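Local coordinates for HIT domain-containing protein (PDB 2EO4) that belongs to the histidine triad family, binds a zinc ion, and probably acts as a nucleotide hydrolase, perhaps an adenylylsulfatase, at residues Glu126-Gln129 with Lys130-Glu134; Pro101-Gly105 with Asp106-Ile110; Ala59-Val62 with Lys63-Leu67. One frame throughout, in Å; residues are numbered along the deposited sequence.

Contact 1: Glu126-Gln129 with Lys130-Glu134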
ATOM      1  N   GLU A 126       0.241 -17.284  19.176  1.00 31.32           N
ATOM      2  CA  GLU A 126      -0.524 -16.974  20.375  1.00 33.06           C
ATOM      3  C   GLU A 126      -0.023 -15.694  21.040  1.00 31.73           C
ATOM      4  O   GLU A 126      -0.817 -14.830  21.407  1.00 32.93           O
ATOM      5  CB  GLU A 126      -0.460 -18.153  21.351  1.00 35.06           C
ATOM      6  CG  GLU A 126      -0.936 -19.459  20.734  1.00 40.04           C
ATOM      7  CD  GLU A 126      -0.915 -20.616  21.711  1.00 44.09           C
ATOM      8  OE1 GLU A 126       0.107 -20.781  22.411  1.00 45.17           O
ATOM      9  OE2 GLU A 126      -1.916 -21.363  21.769  1.00 46.31           O
ATOM     10  N   LEU A 127       1.291 -15.565  21.179  1.00 30.59           N
ATOM     11  CA  LEU A 127       1.868 -14.383  21.805  1.00 30.44           C
ATOM     12  C   LEU A 127       1.673 -13.117  20.976  1.00 30.05           C
ATOM     13  O   LEU A 127       1.241 -12.086  21.495  1.00 28.88           O
ATOM     14  CB  LEU A 127       3.360 -14.590  22.063  1.00 31.42           C
ATOM     15  CG  LEU A 127       4.078 -13.395  22.695  1.00 32.14           C
ATOM     16  CD1 LEU A 127       3.422 -13.043  24.024  1.00 35.53           C
ATOM     17  CD2 LEU A 127       5.547 -13.726  22.891  1.00 34.98           C
ATOM     18  N   LEU A 128       1.998 -13.187  19.690  1.00 28.15           N
ATOM     19  CA  LEU A 128       1.851 -12.023  18.823  1.00 28.17           C
ATOM     20  C   LEU A 128       0.414 -11.532  18.775  1.00 26.28           C
ATOM     21  O   LEU A 128       0.162 -10.329  18.812  1.00 28.55           O
ATOM     22  CB  LEU A 128       2.339 -12.345  17.406  1.00 28.57           C
ATOM     23  CG  LEU A 128       3.806 -12.019  17.121  1.00 29.35           C
ATOM     24  CD1 LEU A 128       4.015 -10.512  17.232  1.00 29.87           C
ATOM     25  CD2 LEU A 128       4.708 -12.760  18.096  1.00 30.71           C
ATOM     26  N   GLN A 129      -0.528 -12.465  18.690  1.00 26.84           N
ATOM     27  CA  GLN A 129      -1.939 -12.110  18.646  1.00 26.80           C
ATOM     28  C   GLN A 129      -2.331 -11.348  19.910  1.00 27.35           C
ATOM     29  O   GLN A 129      -2.957 -10.293  19.849  1.00 26.79           O
ATOM     30  CB  GLN A 129      -2.796 -13.370  18.536  1.00 29.18           C
ATOM     31  CG  GLN A 129      -4.292 -13.111  18.626  1.00 32.04           C
ATOM     32  CD  GLN A 129      -5.100 -14.388  18.701  1.00 33.75           C
ATOM     33  OE1 GLN A 129      -4.890 -15.217  19.587  1.00 38.10           O
ATOM     34  NE2 GLN A 129      -6.035 -14.554  17.774  1.00 31.90           N
ATOM     35  N   LYS A 130      -1.948 -11.893  21.058  1.00 28.20           N
ATOM     36  CA  LYS A 130      -2.277 -11.277  22.338  1.00 28.10           C
ATOM     37  C   LYS A 130      -1.665  -9.888  22.541  1.00 27.66           C
ATOM     38  O   LYS A 130      -2.357  -8.964  22.972  1.00 28.57           O
ATOM     39  CB  LYS A 130      -1.878 -12.228  23.475  1.00 29.01           C
ATOM     40  CG  LYS A 130      -2.649 -13.550  23.443  1.00 28.70           C
ATOM     41  CD  LYS A 130      -2.077 -14.583  24.414  1.00 28.86           C
ATOM     42  CE  LYS A 130      -2.743 -15.945  24.236  1.00 28.50           C
ATOM     43  NZ  LYS A 130      -4.207 -15.920  24.514  1.00 31.31           N
ATOM     44  N   ILE A 131      -0.383  -9.719  22.227  1.00 28.38           N
ATOM     45  CA  ILE A 131       0.241  -8.414  22.411  1.00 28.74           C
ATOM     46  C   ILE A 131      -0.273  -7.378  21.412  1.00 27.91           C
ATOM     47  O   ILE A 131      -0.441  -6.210  21.757  1.00 26.71           O
ATOM     48  CB  ILE A 131       1.778  -8.487  22.305  1.00 31.75           C
ATOM     49  CG1 ILE A 131       2.186  -9.020  20.934  1.00 33.71           C
ATOM     50  CG2 ILE A 131       2.333  -9.368  23.414  1.00 34.48           C
ATOM     51  CD1 ILE A 131       3.671  -8.966  20.697  1.00 37.33           C
ATOM     52  N   ILE A 132      -0.518  -7.797  20.174  1.00 27.22           N
ATOM     53  CA  ILE A 132      -1.026  -6.863  19.176  1.00 25.98           C
ATOM     54  C   ILE A 132      -2.443  -6.427  19.544  1.00 25.25           C
ATOM     55  O   ILE A 132      -2.780  -5.247  19.438  1.00 25.69           O
ATOM     56  CB  ILE A 132      -1.015  -7.482  17.755  1.00 25.59           C
ATOM     57  CG1 ILE A 132       0.432  -7.714  17.312  1.00 26.25           C
ATOM     58  CG2 ILE A 132      -1.732  -6.550  16.774  1.00 24.98           C
ATOM     59  CD1 ILE A 132       0.575  -8.501  16.003  1.00 25.83           C
ATOM     60  N   ARG A 133      -3.272  -7.368  19.982  1.00 25.13           N
ATOM     61  CA  ARG A 133      -4.635  -7.029  20.375  1.00 25.98           C
ATOM     62  C   ARG A 133      -4.589  -6.017  21.516  1.00 26.29           C
ATOM     63  O   ARG A 133      -5.318  -5.027  21.511  1.00 25.94           O
ATOM     64  CB  ARG A 133      -5.400  -8.280  20.815  1.00 26.16           C
ATOM     65  CG  ARG A 133      -5.973  -9.100  19.661  1.00 30.25           C
ATOM     66  CD  ARG A 133      -6.662 -10.359  20.168  1.00 32.63           C
ATOM     67  NE  ARG A 133      -7.464 -11.010  19.135  1.00 36.06           N
ATOM     68  CZ  ARG A 133      -8.176 -12.115  19.333  1.00 38.06           C
ATOM     69  NH1 ARG A 133      -8.180 -12.694  20.527  1.00 38.49           N
ATOM     70  NH2 ARG A 133      -8.896 -12.635  18.346  1.00 38.20           N
ATOM     71  N   GLU A 134      -3.719  -6.270  22.486  1.00 26.18           N
ATOM     72  CA  GLU A 134      -3.569  -5.377  23.633  1.00 27.56           C
ATOM     73  C   GLU A 134      -3.184  -3.960  23.201  1.00 27.07           C
ATOM     74  O   GLU A 134      -3.687  -2.980  23.757  1.00 26.51           O
ATOM     75  CB  GLU A 134      -2.518  -5.940  24.597  1.00 28.87           C
ATOM     76  CG  GLU A 134      -2.190  -5.034  25.782  1.00 30.93           C
ATOM     77  CD  GLU A 134      -1.312  -5.717  26.821  1.00 33.16           C
ATOM     78  OE1 GLU A 134      -0.368  -6.433  26.429  1.00 33.03           O
ATOM     79  OE2 GLU A 134      -1.559  -5.524  28.032  1.00 33.72           O
TER
HETATM   80  O   HOH W   1      -5.607 -14.585  22.518  1.00 33.46           O
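Gln129 and Arg133, one helical turn apart, run side by side and stack their flat ends: the amide and guanidinium planes lie 20° apart, and Gln129 NE2 sits over one face of the Arg133 group, offset toward its rim, 3.5 Å from Arg133 NH2. Both atoms are donors, so the pair is a stack and not a hydrogen bond; Gln129 NE2 donates a hydrogen bond to the carbonyl O of Phe15. The other end of the amide, OE1, accepts from a water at 3.1 Å, and that water accepts from Lys130 NZ at 2.8 Å, a bridge reached through the bend at the end of the lysine chain (chi4 -62°). With an alanine in place of the glutamine, the Phe15 carbonyl would probably lose this donor, the water its link to OE1, and the Arg133 guanidinium would be freer to turn. Regular i to i+4 backbone hydrogen bonds, such as Ile131 N to Leu127 O at 3.0 Å, run along C-terminal helix 122-143, which packs on the sheet. Leu127 CD1 meets Ile131 CG2 at 3.9 Å, whereas Leu128 CD1 touches Ile131 CD1 at 3.8 Å and more loosely Ile132 CD1. Leu128 and Ile132 pack on Leu26 of strand 22-26.

Contact 2: Pro101-Gly105 with Asp106-Ile110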
ATOM      1  N   PRO A 101       6.712  -5.474   9.699  1.00 21.15           N
ATOM      2  CA  PRO A 101       7.552  -4.695  10.615  1.00 22.01           C
ATOM      3  C   PRO A 101       9.046  -4.758  10.323  1.00 21.81           C
ATOM      4  O   PRO A 101       9.563  -5.772   9.853  1.00 22.84           O
ATOM      5  CB  PRO A 101       7.227  -5.298  11.985  1.00 22.47           C
ATOM      6  CG  PRO A 101       5.828  -5.833  11.810  1.00 22.58           C
ATOM      7  CD  PRO A 101       5.922  -6.472  10.441  1.00 21.00           C
ATOM      8  N   THR A 102       9.736  -3.661  10.613  1.00 22.18           N
ATOM      9  CA  THR A 102      11.176  -3.594  10.419  1.00 23.65           C
ATOM     10  C   THR A 102      11.809  -2.954  11.651  1.00 25.88           C
ATOM     11  O   THR A 102      11.133  -2.269  12.421  1.00 24.35           O
ATOM     12  CB  THR A 102      11.555  -2.761   9.167  1.00 22.84           C
ATOM     13  OG1 THR A 102      11.121  -1.406   9.329  1.00 22.38           O
ATOM     14  CG2 THR A 102      10.908  -3.350   7.921  1.00 23.14           C
ATOM     15  N   TRP A 103      13.103  -3.189  11.829  1.00 27.53           N
ATOM     16  CA  TRP A 103      13.846  -2.637  12.959  1.00 29.99           C
ATOM     17  C   TRP A 103      15.212  -2.193  12.465  1.00 32.97           C
ATOM     18  O   TRP A 103      15.758  -2.771  11.525  1.00 32.85           O
ATOM     19  CB  TRP A 103      14.043  -3.698  14.046  1.00 28.82           C
ATOM     20  CG  TRP A 103      12.775  -4.177  14.673  1.00 28.86           C
ATOM     21  CD1 TRP A 103      12.183  -3.692  15.806  1.00 28.43           C
ATOM     22  CD2 TRP A 103      11.922  -5.218  14.187  1.00 29.17           C
ATOM     23  NE1 TRP A 103      11.014  -4.370  16.055  1.00 30.17           N
ATOM     24  CE2 TRP A 103      10.829  -5.312  15.077  1.00 28.95           C
ATOM     25  CE3 TRP A 103      11.975  -6.082  13.085  1.00 28.24           C
ATOM     26  CZ2 TRP A 103       9.796  -6.235  14.897  1.00 29.62           C
ATOM     27  CZ3 TRP A 103      10.945  -7.001  12.907  1.00 30.46           C
ATOM     28  CH2 TRP A 103       9.872  -7.068  13.810  1.00 28.90           C
ATOM     29  N   GLU A 104      15.767  -1.168  13.095  1.00 37.14           N
ATOM     30  CA  GLU A 104      17.083  -0.698  12.704  1.00 41.61           C
ATOM     31  C   GLU A 104      18.118  -1.664  13.270  1.00 44.37           C
ATOM     32  O   GLU A 104      19.229  -1.777  12.758  1.00 45.88           O
ATOM     33  CB  GLU A 104      17.301   0.729  13.207  1.00 42.55           C
ATOM     34  CG  GLU A 104      16.772   1.770  12.228  1.00 46.14           C
ATOM     35  CD  GLU A 104      16.569   3.131  12.851  1.00 48.92           C
ATOM     36  OE1 GLU A 104      17.441   3.564  13.632  1.00 51.14           O
ATOM     37  OE2 GLU A 104      15.539   3.774  12.549  1.00 49.46           O
ATOM     38  N   GLY A 105      17.725  -2.379  14.319  1.00 46.63           N
ATOM     39  CA  GLY A 105      18.606  -3.352  14.937  1.00 49.96           C
ATOM     40  C   GLY A 105      17.962  -4.728  14.917  1.00 52.54           C
ATOM     41  O   GLY A 105      17.807  -5.332  13.856  1.00 52.32           O
ATOM     42  N   ASP A 106      17.586  -5.219  16.094  1.00 55.01           N
ATOM     43  CA  ASP A 106      16.941  -6.524  16.224  1.00 57.47           C
ATOM     44  C   ASP A 106      15.623  -6.349  16.969  1.00 58.24           C
ATOM     45  O   ASP A 106      15.451  -5.379  17.709  1.00 58.08           O
ATOM     46  CB  ASP A 106      17.843  -7.489  17.002  1.00 59.87           C
ATOM     47  CG  ASP A 106      19.181  -7.713  16.325  1.00 61.88           C
ATOM     48  OD1 ASP A 106      19.195  -8.217  15.181  1.00 63.44           O
ATOM     49  OD2 ASP A 106      20.220  -7.386  16.937  1.00 63.11           O
ATOM     50  N   TYR A 107      14.692  -7.279  16.778  1.00 58.99           N
ATOM     51  CA  TYR A 107      13.406  -7.187  17.459  1.00 59.55           C
ATOM     52  C   TYR A 107      13.556  -7.487  18.950  1.00 59.42           C
ATOM     53  O   TYR A 107      14.483  -8.187  19.360  1.00 59.14           O
ATOM     54  CB  TYR A 107      12.385  -8.131  16.808  1.00 60.64           C
ATOM     55  CG  TYR A 107      12.782  -9.589  16.767  1.00 62.08           C
ATOM     56  CD1 TYR A 107      12.819 -10.358  17.931  1.00 62.24           C
ATOM     57  CD2 TYR A 107      13.102 -10.208  15.558  1.00 62.35           C
ATOM     58  CE1 TYR A 107      13.161 -11.707  17.892  1.00 63.44           C
ATOM     59  CE2 TYR A 107      13.447 -11.556  15.507  1.00 63.18           C
ATOM     60  CZ  TYR A 107      13.475 -12.300  16.678  1.00 63.93           C
ATOM     61  OH  TYR A 107      13.812 -13.634  16.633  1.00 64.30           O
ATOM     62  N   PRO A 108      12.643  -6.952  19.780  1.00 59.30           N
ATOM     63  CA  PRO A 108      12.618  -7.115  21.239  1.00 59.55           C
ATOM     64  C   PRO A 108      13.017  -8.488  21.779  1.00 59.74           C
ATOM     65  O   PRO A 108      12.804  -9.515  21.134  1.00 59.50           O
ATOM     66  CB  PRO A 108      11.182  -6.750  21.594  1.00 59.90           C
ATOM     67  CG  PRO A 108      10.891  -5.658  20.622  1.00 59.86           C
ATOM     68  CD  PRO A 108      11.448  -6.217  19.326  1.00 59.45           C
ATOM     69  N   ASP A 109      13.595  -8.487  22.978  1.00 60.27           N
ATOM     70  CA  ASP A 109      14.035  -9.712  23.636  1.00 60.02           C
ATOM     71  C   ASP A 109      12.848 -10.572  24.052  1.00 59.79           C
ATOM     72  O   ASP A 109      12.921 -11.801  24.019  1.00 59.57           O
ATOM     73  CB  ASP A 109      14.876  -9.378  24.873  1.00 61.16           C
ATOM     74  CG  ASP A 109      16.121  -8.584  24.534  1.00 61.89           C
ATOM     75  OD1 ASP A 109      16.947  -9.083  23.740  1.00 62.63           O
ATOM     76  OD2 ASP A 109      16.276  -7.462  25.063  1.00 62.50           O
ATOM     77  N   ILE A 110      11.760  -9.916  24.447  1.00 59.31           N
ATOM     78  CA  ILE A 110      10.549 -10.613  24.871  1.00 59.32           C
ATOM     79  C   ILE A 110      10.188 -11.710  23.871  1.00 59.63           C
ATOM     80  O   ILE A 110       9.570 -12.715  24.227  1.00 59.63           O
ATOM     81  CB  ILE A 110       9.348  -9.638  24.997  1.00 59.27           C
ATOM     82  CG1 ILE A 110       9.623  -8.593  26.083  1.00 59.42           C
ATOM     83  CG2 ILE A 110       8.081 -10.410  25.340  1.00 59.68           C
ATOM     84  CD1 ILE A 110      10.718  -7.599  25.741  1.00 59.60           C
TER
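Over one face of the Trp103 indole stands the CB of Tyr107, 3.8 Å from the centroid of the six-membered ring and 15° off its normal, a CH-pi contact. Its closest approaches are to the fused, benzenoid side of the indole, Trp103 CE2 and CZ2 both lying 3.7 Å from Tyr107 CB. The phenol ring beyond that CB turns an edge toward the same indole, giving a T-shaped pair with centroids 6.0 Å apart and planes at 67°. The phenol is placed by a first torsion of 57°, which sets Tyr107 CG between its own backbone N and carbonyl carbon. Pro108 comes in obliquely near the pyrrole part, its CD 3.8 Å from Trp103 NE1, while the carbonyl O of Asp106 is more distant, 4.1 Å from Trp103 CD1. The indole N-H is used by the carbonyl of Val73, so it is satisfied, while Tyr107 CB lies over one face.

The contact closes a turn that leaves the end of strand 97-102 and bends through Gly105 into the loop leading to helix 122-143. At the strand end, Thr102 OG1 and the carboxylate of Glu104 bond Ser87 and Arg86 of the second subunit, which ties the start of this turn to the dimer interface.

Across the turn itself the partners are mainly aromatic and aliphatic groups, and the backbone N of Tyr107 is buried with no polar partner. The geometry therefore implies a bend held by van der Waals, CH-pi and edge-to-face aromatic contacts, with the indole N-H anchored on Val73 O, which probably helps to hold the ring.

Contact 3: Ala59-Val62 with Lys63-Leu67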
ATOM      1  N   ALA A  59      -8.139   1.595   4.168  1.00 22.06           N
ATOM      2  CA  ALA A  59      -7.005   2.458   4.487  1.00 23.75           C
ATOM      3  C   ALA A  59      -7.003   2.846   5.964  1.00 23.51           C
ATOM      4  O   ALA A  59      -5.948   2.926   6.592  1.00 23.30           O
ATOM      5  CB  ALA A  59      -7.040   3.711   3.622  1.00 23.15           C
ATOM      6  N   LYS A  60      -8.190   3.094   6.510  1.00 24.08           N
ATOM      7  CA  LYS A  60      -8.319   3.479   7.911  1.00 23.62           C
ATOM      8  C   LYS A  60      -7.993   2.316   8.841  1.00 22.16           C
ATOM      9  O   LYS A  60      -7.374   2.501   9.891  1.00 23.12           O
ATOM     10  CB  LYS A  60      -9.738   3.995   8.178  1.00 25.51           C
ATOM     11  CG  LYS A  60     -10.088   5.221   7.354  1.00 25.96           C
ATOM     12  CD  LYS A  60     -11.521   5.672   7.584  1.00 29.61           C
ATOM     13  CE  LYS A  60     -11.888   6.801   6.630  1.00 29.52           C
ATOM     14  NZ  LYS A  60     -13.283   7.284   6.838  1.00 32.11           N
ATOM     15  N   VAL A  61      -8.415   1.113   8.460  1.00 22.33           N
ATOM     16  CA  VAL A  61      -8.134  -0.067   9.266  1.00 21.50           C
ATOM     17  C   VAL A  61      -6.630  -0.337   9.229  1.00 21.31           C
ATOM     18  O   VAL A  61      -6.023  -0.670  10.245  1.00 21.84           O
ATOM     19  CB  VAL A  61      -8.901  -1.306   8.739  1.00 22.70           C
ATOM     20  CG1 VAL A  61      -8.442  -2.557   9.470  1.00 23.10           C
ATOM     21  CG2 VAL A  61     -10.404  -1.109   8.937  1.00 23.35           C
ATOM     22  N   VAL A  62      -6.029  -0.190   8.054  1.00 20.61           N
ATOM     23  CA  VAL A  62      -4.594  -0.402   7.912  1.00 20.32           C
ATOM     24  C   VAL A  62      -3.829   0.542   8.849  1.00 20.22           C
ATOM     25  O   VAL A  62      -2.862   0.138   9.494  1.00 21.21           O
ATOM     26  CB  VAL A  62      -4.147  -0.179   6.446  1.00 20.86           C
ATOM     27  CG1 VAL A  62      -2.621  -0.127   6.350  1.00 20.50           C
ATOM     28  CG2 VAL A  62      -4.666  -1.319   5.585  1.00 21.16           C
ATOM     29  N   LYS A  63      -4.268   1.792   8.946  1.00 20.49           N
ATOM     30  CA  LYS A  63      -3.581   2.725   9.846  1.00 21.20           C
ATOM     31  C   LYS A  63      -3.655   2.241  11.296  1.00 21.29           C
ATOM     32  O   LYS A  63      -2.639   2.163  11.988  1.00 20.41           O
ATOM     33  CB  LYS A  63      -4.188   4.131   9.768  1.00 21.99           C
ATOM     34  CG  LYS A  63      -3.516   5.113  10.740  1.00 22.59           C
ATOM     35  CD  LYS A  63      -4.126   6.514  10.703  1.00 24.91           C
ATOM     36  CE  LYS A  63      -3.483   7.404  11.765  1.00 26.19           C
ATOM     37  NZ  LYS A  63      -3.973   8.818  11.730  1.00 26.49           N
ATOM     38  N   LEU A  64      -4.862   1.930  11.759  1.00 21.72           N
ATOM     39  CA  LEU A  64      -5.051   1.468  13.131  1.00 23.21           C
ATOM     40  C   LEU A  64      -4.222   0.229  13.453  1.00 23.16           C
ATOM     41  O   LEU A  64      -3.490   0.194  14.449  1.00 24.57           O
ATOM     42  CB  LEU A  64      -6.530   1.160  13.392  1.00 24.40           C
ATOM     43  CG  LEU A  64      -6.840   0.489  14.736  1.00 27.11           C
ATOM     44  CD1 LEU A  64      -6.384   1.388  15.875  1.00 25.57           C
ATOM     45  CD2 LEU A  64      -8.335   0.207  14.841  1.00 26.89           C
ATOM     46  N   VAL A  65      -4.340  -0.792  12.612  1.00 22.20           N
ATOM     47  CA  VAL A  65      -3.607  -2.027  12.834  1.00 21.47           C
ATOM     48  C   VAL A  65      -2.099  -1.799  12.775  1.00 21.14           C
ATOM     49  O   VAL A  65      -1.356  -2.381  13.563  1.00 22.05           O
ATOM     50  CB  VAL A  65      -4.029  -3.106  11.817  1.00 22.26           C
ATOM     51  CG1 VAL A  65      -3.200  -4.375  12.013  1.00 21.49           C
ATOM     52  CG2 VAL A  65      -5.514  -3.416  11.998  1.00 21.86           C
ATOM     53  N   SER A  66      -1.650  -0.951  11.851  1.00 21.49           N
ATOM     54  CA  SER A  66      -0.224  -0.657  11.733  1.00 20.61           C
ATOM     55  C   SER A  66       0.274   0.000  13.022  1.00 20.68           C
ATOM     56  O   SER A  66       1.327  -0.364  13.545  1.00 21.53           O
ATOM     57  CB  SER A  66       0.045   0.267  10.539  1.00 22.35           C
ATOM     58  OG  SER A  66      -0.195  -0.399   9.304  1.00 20.81           O
ATOM     59  N   LEU A  67      -0.473   0.977  13.531  1.00 22.16           N
ATOM     60  CA  LEU A  67      -0.068   1.635  14.770  1.00 22.44           C
ATOM     61  C   LEU A  67       0.007   0.596  15.885  1.00 23.69           C
ATOM     62  O   LEU A  67       0.943   0.594  16.687  1.00 24.25           O
ATOM     63  CB  LEU A  67      -1.062   2.739  15.144  1.00 23.38           C
ATOM     64  CG  LEU A  67      -0.958   4.031  14.328  1.00 24.40           C
ATOM     65  CD1 LEU A  67      -2.150   4.934  14.608  1.00 26.85           C
ATOM     66  CD2 LEU A  67       0.351   4.738  14.669  1.00 25.15           C
TER
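Ser66 reaches back one helical turn to Val62 and can be followed atom by atom. Its CB lies 3.1 Å from Val62 O, close beside the carbonyl. The hydroxyl is turned beside the Ser66 backbone N by a first torsion of -69°, which carries OG back along the helix. There OG donates to Val62 O at 2.7 Å, from above the carbonyl plane (37° out of it) and not on a lone pair. Ser66 OG also lies 3.8 Å from Val62 CG1. The Ser66 backbone N donates to the same oxygen, Val62 O, at 2.9 Å from the opposite face of the plane, and Val62 O is thus gripped by two donors of one residue.

Next to this pair, Val61 and Val65 lie side by side and point the same way. Val61 CG1 touches Val65 CG2 at 4.0 Å, and Val65 CG2 also lies 3.3 Å from Val61 O. The backbone hydrogen bond from Val65 N to Val61 O is nearly straight, with an angle of 176° at the hydrogen.

These turns belong to helix 52-72, which lies against the antiparallel sheet of the HIT fold: Val62 packs on Val97 and Leu80, Val65 on Ile99, and Ser66 on Leu78, Leu80 and Ile99. Val62 lies about 9 Å, side chain to side chain, from His96, the predicted nucleotidyl-accepting histidine. Lys63 runs out fully extended, and its NZ donates to the carbonyl of Ala50 of the second subunit.

The chemistry implies that the Ser66 hydroxyl, buried among the sheet and Leu48 of the second subunit, is satisfied within its own helix by Val62 O.

In the fold
Along the chain contact 3 comes first, on helix 52-72, then contact 2, on the end of strand 97-102 and the loop after it, and last contact 1, on helix 122-143. They do not touch: the centres of contacts 1 and 2, and of 1 and 3, are each about 16 Å apart, those of 2 and 3 about 20 Å. The five-stranded antiparallel sheet connects them, since helix 52-72 packs on strands 77-84, 97-102 and 15-18, and helix 122-143 on strands 15-18 and 22-26; the two helices also touch each other. Contacts 2 and 3 lie where the fold meets the second subunit, whereas contact 1 belongs to a helical stretch that the second subunit does not touch.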